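Local coordinates for protein formimidoylglutamase (Bacillus subtilis, PDB 3M1R) that hydrolyses N-formimidoyl-L-glutamate to L-glutamate and formamide in the breakdown of histidine, using a two-metal site that normally holds manganese, at residues D[80-85]-D[311-316]; D[128-133]-D[243-248]. One frame throughout, in Å; residues are numbered along the deposited sequence.

Contact 1 of 2, residues D[80-85]-D[311-316]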
loop_
_atom_site.group_PDB
_atom_site.type_symbol
_atom_site.label_atom_id
_atom_site.label_comp_id
_atom_site.label_asym_id
_atom_site.label_seq_id
_atom_site.Cartn_x
_atom_site.Cartn_y
_atom_site.Cartn_z
ATOM N N GLU D 80 13.699 36.870 -4.997
ATOM C CA GLU D 80 12.729 37.290 -4.000
ATOM C C GLU D 80 11.564 36.314 -3.874
ATOM O O GLU D 80 11.372 35.430 -4.715
ATOM C CB GLU D 80 12.196 38.679 -4.347
ATOM C CG GLU D 80 11.741 38.798 -5.787
ATOM C CD GLU D 80 11.187 40.168 -6.107
ATOM O OE1 GLU D 80 10.882 40.925 -5.159
ATOM O OE2 GLU D 80 11.052 40.483 -7.309
ATOM N N HIS D 81 10.780 36.484 -2.818
ATOM C CA HIS D 81 9.597 35.665 -2.632
ATOM C C HIS D 81 8.542 35.954 -3.705
ATOM O O HIS D 81 8.467 37.076 -4.231
ATOM C CB HIS D 81 9.058 35.871 -1.225
ATOM C CG HIS D 81 10.082 35.623 -0.165
ATOM N ND1 HIS D 81 10.093 36.296 1.036
ATOM C CD2 HIS D 81 11.145 34.786 -0.139
ATOM C CE1 HIS D 81 11.113 35.875 1.762
ATOM N NE2 HIS D 81 11.769 34.959 1.072
ATOM N N VAL D 82 7.743 34.943 -4.044
ATOM C CA VAL D 82 6.728 35.098 -5.089
ATOM C C VAL D 82 5.489 35.799 -4.567
ATOM O O VAL D 82 4.664 36.262 -5.344
ATOM C CB VAL D 82 6.295 33.752 -5.707
ATOM C CG1 VAL D 82 7.429 33.134 -6.514
ATOM C CG2 VAL D 82 5.774 32.807 -4.625
ATOM N N VAL D 83 5.347 35.847 -3.246
ATOM C CA VAL D 83 4.318 36.661 -2.620
ATOM C C VAL D 83 5.014 37.803 -1.890
ATOM O O VAL D 83 5.821 37.572 -0.986
ATOM C CB VAL D 83 3.482 35.845 -1.632
ATOM C CG1 VAL D 83 2.598 36.752 -0.802
ATOM C CG2 VAL D 83 2.643 34.834 -2.380
ATOM N N SER D 84 4.725 39.035 -2.289
ATOM C CA SER D 84 5.378 40.188 -1.672
ATOM C C SER D 84 4.812 40.489 -0.287
ATOM O O SER D 84 5.560 40.684 0.668
ATOM C CB SER D 84 5.293 41.415 -2.583
ATOM O OG SER D 84 4.017 41.511 -3.187
ATOM N N GLU D 85 3.488 40.511 -0.179
ATOM C CA GLU D 85 2.833 40.805 1.091
ATOM C C GLU D 85 2.336 39.538 1.789
ATOM O O GLU D 85 3.053 38.929 2.579
ATOM C CB GLU D 85 1.681 41.797 0.888
ATOM C CG GLU D 85 0.869 41.582 -0.392
ATOM C CD GLU D 85 1.094 42.682 -1.420
ATOM O OE1 GLU D 85 0.344 42.732 -2.421
ATOM O OE2 GLU D 85 2.021 43.497 -1.219
ATOM N N HIS D 311 4.659 28.626 -9.824
ATOM C CA HIS D 311 5.131 29.163 -11.093
ATOM C C HIS D 311 4.158 30.168 -11.701
ATOM O O HIS D 311 4.562 31.096 -12.377
ATOM C CB HIS D 311 5.492 28.055 -12.084
ATOM C CG HIS D 311 6.794 27.380 -11.783
ATOM N ND1 HIS D 311 7.949 27.631 -12.493
ATOM C CD2 HIS D 311 7.128 26.461 -10.841
ATOM C CE1 HIS D 311 8.939 26.905 -12.002
ATOM N NE2 HIS D 311 8.463 26.179 -11.004
ATOM N N ALA D 312 2.876 30.001 -11.436
ATOM C CA ALA D 312 1.915 31.009 -11.833
ATOM C C ALA D 312 2.140 32.289 -11.037
ATOM O O ALA D 312 2.136 33.382 -11.596
ATOM C CB ALA D 312 0.477 30.499 -11.655
ATOM N N LEU D 313 2.318 32.155 -9.729
ATOM C CA LEU D 313 2.575 33.313 -8.870
ATOM C C LEU D 313 3.831 34.020 -9.355
ATOM O O LEU D 313 3.880 35.244 -9.440
ATOM C CB LEU D 313 2.796 32.868 -7.434
ATOM C CG LEU D 313 1.799 33.085 -6.290
ATOM C CD1 LEU D 313 0.505 33.790 -6.660
ATOM C CD2 LEU D 313 1.540 31.757 -5.611
ATOM N N LYS D 314 4.842 33.226 -9.676
ATOM C CA LYS D 314 6.100 33.736 -10.192
ATOM C C LYS D 314 5.842 34.583 -11.437
ATOM O O LYS D 314 6.360 35.693 -11.561
ATOM C CB LYS D 314 7.017 32.563 -10.533
ATOM C CG LYS D 314 8.416 32.951 -10.983
ATOM C CD LYS D 314 9.234 31.696 -11.249
ATOM C CE LYS D 314 10.482 31.998 -12.048
ATOM N NZ LYS D 314 11.224 30.760 -12.383
ATOM N N GLY D 315 5.039 34.047 -12.355
ATOM C CA GLY D 315 4.721 34.733 -13.594
ATOM C C GLY D 315 3.995 36.027 -13.314
ATOM O O GLY D 315 4.288 37.048 -13.925
HETATM N N MSE D 316 3.056 35.999 -12.377
HETATM C CA MSE D 316 2.343 37.219 -12.022
HETATM C C MSE D 316 3.280 38.276 -11.420
HETATM O O MSE D 316 3.204 39.451 -11.782
HETATM C CB MSE D 316 1.164 36.923 -11.094
HETATM C CG MSE D 316 0.115 36.003 -11.732
HETATM SE SE MSE D 316 -1.165 35.326 -10.440
HETATM C CE MSE D 316 -2.204 36.966 -10.227
#
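The ammonium NZ of K314, whose CB rests against V82, is held by two carboxylates, with one salt bridge to E77 of its own chain and another to E193 of the second subunit. K314 belongs to helix 300-318, the last of the arginase-family alpha/beta fold, which here meets the stretch that leaves the small antiparallel pair 74-75/80-81 and runs on toward strand 87-93. It illustrates how a lysine can pack by its base in an apolar contact while its charge is paired beyond it. Its CG lies opposite the backbone N (chi1 -175°), and the chain beyond is fully extended, carrying the charge away from the valine and leaving only the root of the side chain to touch it. There V82 CG1 sits 4.0 Å from K314 CA and 4.1 Å from K314 CB. F194 of the second subunit packs on both V82 and K314 and also meets the ring of H311 edge-to-face, so the subunit interface helps bury this corner.

The other branch of V82 faces L313, the preceding residue of the helix. V82 CB and L313 CB are 4.0 Å apart, and V82 CG2 approaches the same L313 CB at 4.1 Å, the two side chains running roughly perpendicular to one another. With CG1 beside the backbone N and CG2 between N and the carbonyl carbon (chi1 -68°), the valine straddles successive helix residues, one methyl for each. Beyond the valine, L313 packs on P40 of strand 39-45 and L124 of strand 121-127, so the same leucine joins the loop to the central sheet. V83 adds a looser touch at the branch point of the leucine, with V83 CG2 4.4 Å from L313 CG.

Contact 2 of 2, residues D[128-133]-D[243-248]. With CA (calcium ion), chain B; CA (calcium ion), chain C.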
loop_
_atom_site.group_PDB
_atom_site.type_symbol
_atom_site.label_atom_id
_atom_site.label_comp_id
_atom_site.label_asym_id
_atom_site.label_seq_id
_atom_site.Cartn_x
_atom_site.Cartn_y
_atom_site.Cartn_z
ATOM N N GLY D 128 -10.910 19.495 -6.560
ATOM C CA GLY D 128 -12.130 19.469 -7.344
ATOM C C GLY D 128 -11.921 18.801 -8.691
ATOM O O GLY D 128 -10.813 18.759 -9.205
ATOM N N ASP D 129 -12.992 18.278 -9.270
ATOM C CA ASP D 129 -12.876 17.561 -10.530
ATOM C C ASP D 129 -13.112 18.498 -11.711
ATOM O O ASP D 129 -13.345 19.684 -11.523
ATOM C CB ASP D 129 -13.827 16.359 -10.563
ATOM C CG ASP D 129 -15.281 16.765 -10.596
ATOM O OD1 ASP D 129 -15.582 17.898 -11.043
ATOM O OD2 ASP D 129 -16.129 15.945 -10.169
ATOM N N ASN D 130 -13.068 17.962 -12.925
ATOM C CA ASN D 130 -13.100 18.817 -14.099
ATOM C C ASN D 130 -14.415 19.568 -14.270
ATOM O O ASN D 130 -14.462 20.611 -14.928
ATOM C CB ASN D 130 -12.724 18.049 -15.377
ATOM C CG ASN D 130 -11.890 18.901 -16.341
ATOM O OD1 ASN D 130 -11.107 18.374 -17.134
ATOM N ND2 ASN D 130 -12.046 20.240 -16.254
ATOM N N SER D 131 -15.480 19.054 -13.663
ATOM C CA SER D 131 -16.808 19.634 -13.887
ATOM C C SER D 131 -16.927 21.073 -13.375
ATOM O O SER D 131 -17.805 21.798 -13.808
ATOM C CB SER D 131 -17.883 18.776 -13.227
ATOM O OG SER D 131 -17.888 18.983 -11.830
ATOM N N ILE D 132 -16.048 21.485 -12.452
ATOM C CA ILE D 132 -16.157 22.817 -11.848
ATOM C C ILE D 132 -15.857 23.930 -12.840
ATOM O O ILE D 132 -16.211 25.079 -12.600
ATOM C CB ILE D 132 -15.241 23.002 -10.591
ATOM C CG1 ILE D 132 -13.780 23.228 -10.995
ATOM C CG2 ILE D 132 -15.358 21.799 -9.652
ATOM C CD1 ILE D 132 -12.874 23.678 -9.835
ATOM N N SER D 133 -15.204 23.588 -13.947
ATOM C CA SER D 133 -14.773 24.593 -14.919
ATOM C C SER D 133 -15.934 25.324 -15.570
ATOM O O SER D 133 -15.782 26.452 -16.069
ATOM C CB SER D 133 -13.871 23.975 -15.989
ATOM O OG SER D 133 -12.675 23.494 -15.408
ATOM N N SER D 243 -6.890 27.113 -17.275
ATOM C CA SER D 243 -7.425 25.899 -16.670
ATOM C C SER D 243 -6.453 24.747 -16.819
ATOM O O SER D 243 -6.219 24.249 -17.922
ATOM C CB SER D 243 -8.776 25.518 -17.287
ATOM O OG SER D 243 -9.360 24.424 -16.580
ATOM N N VAL D 244 -5.888 24.315 -15.703
ATOM C CA VAL D 244 -4.958 23.203 -15.743
ATOM C C VAL D 244 -5.609 21.915 -15.259
ATOM O O VAL D 244 -5.930 21.769 -14.078
ATOM C CB VAL D 244 -3.719 23.458 -14.892
ATOM C CG1 VAL D 244 -2.790 22.242 -15.004
ATOM C CG2 VAL D 244 -3.027 24.720 -15.360
ATOM N N ASP D 245 -5.814 20.993 -16.190
ATOM C CA ASP D 245 -6.283 19.659 -15.864
ATOM C C ASP D 245 -5.025 18.815 -15.782
ATOM O O ASP D 245 -4.311 18.645 -16.761
ATOM C CB ASP D 245 -7.218 19.153 -16.953
ATOM C CG ASP D 245 -7.717 17.732 -16.702
ATOM O OD1 ASP D 245 -7.061 16.924 -16.020
ATOM O OD2 ASP D 245 -8.803 17.435 -17.205
HETATM N N MSE D 246 -4.735 18.323 -14.590
HETATM C CA MSE D 246 -3.440 17.706 -14.338
HETATM C C MSE D 246 -3.233 16.440 -15.154
HETATM O O MSE D 246 -2.104 15.990 -15.317
HETATM C CB MSE D 246 -3.233 17.442 -12.835
HETATM C CG MSE D 246 -3.076 18.727 -12.003
HETATM SE SE MSE D 246 -1.476 19.817 -12.428
HETATM C CE MSE D 246 -0.154 18.637 -11.591
ATOM N N ASP D 247 -4.308 15.878 -15.706
ATOM C CA ASP D 247 -4.136 14.649 -16.472
ATOM C C ASP D 247 -3.543 14.897 -17.856
ATOM O O ASP D 247 -3.264 13.953 -18.587
ATOM C CB ASP D 247 -5.404 13.774 -16.510
ATOM C CG ASP D 247 -6.519 14.390 -17.317
ATOM O OD1 ASP D 247 -6.236 15.201 -18.247
ATOM O OD2 ASP D 247 -7.686 14.048 -17.014
ATOM N N VAL D 248 -3.298 16.162 -18.182
ATOM C CA VAL D 248 -2.485 16.502 -19.350
ATOM C C VAL D 248 -1.061 15.950 -19.165
ATOM O O VAL D 248 -0.342 15.701 -20.130
ATOM C CB VAL D 248 -2.425 18.034 -19.555
ATOM C CG1 VAL D 248 -1.431 18.690 -18.571
ATOM C CG2 VAL D 248 -2.051 18.372 -20.982
HETATM CA CA CA B . -8.525 15.476 -18.845
HETATM CA CA CA C . -10.624 16.791 -18.840
#
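The CA atoms of N130 and D245 lie 7.1 Å apart, and both side chains lean into the gap toward a pair of calcium ions. D245 OD2 bridges the two ions, lying 2.6 Å from the chain B calcium and 2.5 Å from the chain C calcium. N130 ligates the chain C ion through its amide, whose plane stands 77° from the D245 carboxylate. D247 grips the chain B ion with both oxygens, OD1 at 2.4 Å and OD2 at 2.5 Å. D153, likewise shared, H155 on the chain B ion and D157 on the chain C ion add further ligands to this binuclear arginase-family centre, which probably holds manganese in the working enzyme.

Behind N130, D129 OD1 closes an Asx turn by accepting S131 N at 2.9 Å from above the carboxylate plane, while S131 OG reaches its syn lone pair at 2.7 Å. Away from the metals, S133 OG and S243 OG approach to 3.6 Å and both hydrogen-bond to E287 OE2. The loop 128-133 leads from strand 121-127 into helix 133-141; strand 283-289, whose V289 touches N130 and D245, lies between strands 121-127 and 239-245, and M246 packs against A304 and V308 of helix 300-318.

Both contacts are buried; the centre of contact 2 lies about 7 Å from the centre of the chain and that of contact 1 about 16 Å, where a second subunit helps cover it. Their centres are 23 Å apart and they do not touch, yet both involve helix 300-318: contact 1 uses its later turns, and contact 2 meets its earlier ones through M246. Strand 121-127 links them too, giving an apolar surface near contact 1 and leading into the metal-binding loop of contact 2. The chemistry follows position: contact 1 is aliphatic across its segments, with its charge directed outward to partners at the interface, while contact 2 gathers oxygen ligands around two cations.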